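Local coordinates for AGR_L_2016p (Agrobacterium tumefaciens, PDB 2GVH), which probably hydrolyses acyl-CoA thioesters to free fatty acids and coenzyme A, as a thioesterase with two hot dog domains in one chain, at residues R57-A62 / V107-V112. Numbering follows the deposited sequence.
Sequences RVAFIA and VEVEMV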
loop_
_atom_site.group_PDB
_atom_site.type_symbol
_atom_site.label_atom_id
_atom_site.label_comp_id
_atom_site.label_asym_id
_atom_site.label_seq_id
_atom_site.Cartn_x
_atom_site.Cartn_y
_atom_site.Cartn_z
ATOM N N ARG B 57 -7.575 12.021 7.306
ATOM C CA ARG B 57 -6.118 12.332 7.206
ATOM C C ARG B 57 -5.847 13.850 7.090
ATOM O O ARG B 57 -5.008 14.407 7.809
ATOM C CB ARG B 57 -5.442 11.565 6.091
ATOM C CG ARG B 57 -3.916 11.351 6.296
ATOM C CD ARG B 57 -3.228 10.810 5.024
ATOM N NE ARG B 57 -3.808 9.543 4.669
ATOM C CZ ARG B 57 -3.904 9.059 3.438
ATOM N NH1 ARG B 57 -3.451 9.729 2.387
ATOM N NH2 ARG B 57 -4.472 7.880 3.259
ATOM N N VAL B 58 -6.579 14.544 6.231
ATOM C CA VAL B 58 -6.266 15.949 6.033
ATOM C C VAL B 58 -6.744 16.775 7.229
ATOM O O VAL B 58 -6.206 17.848 7.529
ATOM C CB VAL B 58 -6.828 16.462 4.700
ATOM C CG1 VAL B 58 -8.331 16.114 4.558
ATOM C CG2 VAL B 58 -6.550 17.936 4.521
ATOM N N ALA B 59 -7.745 16.262 7.925
ATOM C CA ALA B 59 -8.174 16.848 9.166
ATOM C C ALA B 59 -7.049 16.795 10.171
ATOM O O ALA B 59 -6.690 17.819 10.780
ATOM C CB ALA B 59 -9.350 16.136 9.683
ATOM N N PHE B 60 -6.506 15.593 10.324
ATOM C CA PHE B 60 -5.382 15.316 11.182
ATOM C C PHE B 60 -4.214 16.283 10.941
ATOM O O PHE B 60 -3.779 17.013 11.882
ATOM C CB PHE B 60 -4.952 13.857 11.026
ATOM C CG PHE B 60 -3.647 13.538 11.678
ATOM C CD1 PHE B 60 -3.578 13.272 13.032
ATOM C CD2 PHE B 60 -2.480 13.503 10.938
ATOM C CE1 PHE B 60 -2.369 12.976 13.645
ATOM C CE2 PHE B 60 -1.259 13.211 11.547
ATOM C CZ PHE B 60 -1.208 12.937 12.895
ATOM N N ILE B 61 -3.749 16.320 9.691
ATOM C CA ILE B 61 -2.678 17.236 9.284
ATOM C C ILE B 61 -3.021 18.683 9.692
ATOM O O ILE B 61 -2.183 19.383 10.270
ATOM C CB ILE B 61 -2.438 17.163 7.784
ATOM C CG1 ILE B 61 -1.993 15.741 7.360
ATOM C CG2 ILE B 61 -1.422 18.199 7.347
ATOM C CD1 ILE B 61 -1.917 15.549 5.834
ATOM N N ALA B 62 -4.233 19.128 9.380
ATOM C CA ALA B 62 -4.616 20.501 9.696
ATOM C C ALA B 62 -4.442 20.801 11.175
ATOM O O ALA B 62 -3.727 21.737 11.540
ATOM C CB ALA B 62 -6.038 20.784 9.274
ATOM N N VAL B 107 -12.551 20.609 13.126
ATOM C CA VAL B 107 -12.022 20.789 11.795
ATOM C C VAL B 107 -13.071 20.495 10.741
ATOM O O VAL B 107 -13.754 19.488 10.786
ATOM C CB VAL B 107 -10.770 19.932 11.557
ATOM C CG1 VAL B 107 -10.179 20.255 10.219
ATOM C CG2 VAL B 107 -9.732 20.200 12.633
ATOM N N GLU B 108 -13.201 21.404 9.786
ATOM C CA GLU B 108 -14.175 21.279 8.715
ATOM C C GLU B 108 -13.500 20.794 7.463
ATOM O O GLU B 108 -12.505 21.368 7.032
ATOM C CB GLU B 108 -14.795 22.633 8.468
ATOM C CG GLU B 108 -15.913 22.670 7.450
ATOM C CD GLU B 108 -16.581 24.042 7.417
ATOM O OE1 GLU B 108 -16.019 24.968 6.790
ATOM O OE2 GLU B 108 -17.650 24.190 8.052
ATOM N N VAL B 109 -14.053 19.750 6.869
ATOM C CA VAL B 109 -13.418 19.126 5.725
ATOM C C VAL B 109 -14.371 19.043 4.549
ATOM O O VAL B 109 -15.498 18.559 4.685
ATOM C CB VAL B 109 -12.926 17.719 6.079
ATOM C CG1 VAL B 109 -12.344 16.991 4.849
ATOM C CG2 VAL B 109 -11.909 17.816 7.168
ATOM N N GLU B 110 -13.913 19.497 3.393
ATOM C CA GLU B 110 -14.700 19.420 2.185
ATOM C C GLU B 110 -14.031 18.479 1.230
ATOM O O GLU B 110 -12.818 18.525 1.056
ATOM C CB GLU B 110 -14.838 20.796 1.531
ATOM C CG GLU B 110 -16.094 21.559 1.888
HETATM N N MSE B 111 -14.830 17.615 0.619
HETATM C CA MSE B 111 -14.361 16.675 -0.391
HETATM C C MSE B 111 -15.002 16.978 -1.764
HETATM O O MSE B 111 -16.199 16.707 -2.028
HETATM C CB MSE B 111 -14.654 15.238 0.026
HETATM C CG MSE B 111 -14.482 14.224 -1.115
HETATM SE SE MSE B 111 -14.956 12.369 -0.601
HETATM C CE MSE B 111 -14.774 11.512 -2.278
ATOM N N VAL B 112 -14.202 17.534 -2.657
ATOM C CA VAL B 112 -14.723 17.896 -3.939
ATOM C C VAL B 112 -14.122 17.078 -5.089
ATOM O O VAL B 112 -12.926 17.027 -5.286
ATOM C CB VAL B 112 -14.477 19.366 -4.202
ATOM C CG1 VAL B 112 -14.925 19.700 -5.620
ATOM C CG2 VAL B 112 -15.214 20.229 -3.145
#
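V107 and V109 turn their branched side chains toward V58, A59 and A62, joining the central helix of a hot dog fold to the antiparallel sheet wrapped around it. The axes of the two short segments run 8.7 Å apart at an angle of 140°, so the helix lies slantwise over strand 104-115, and the backbones come nearest at A59, whose CA is 6.1 Å from CA of V107. One bump of the strand is CG1 of V107, which enters the shallow dip between A59 and A62, three positions and about one helical turn apart. It reaches the backbone of A59, 4.1 Å from its CA, and stands 4.3 Å from CB of A62. The reverse fit is made by A59, whose CB rests over the notch between the two valines, 4.2 Å from CG1 of V107 and 4.0 Å from CG2 of V109. All five touching residues are buried, and the interface is wholly apolar. V58 and A62 also pack on A95 of neighbouring strand 89-100, whereas F60, on the far side of the helix, meets F178 of the second subunit edge-to-face. V109 straddles two helix residues: its chi1 of 176°, which puts CG1 anti to the backbone N, aims CG2 at A59 and CG1 at V58, whose own CG1 is 4.1 Å from CG1 of V109.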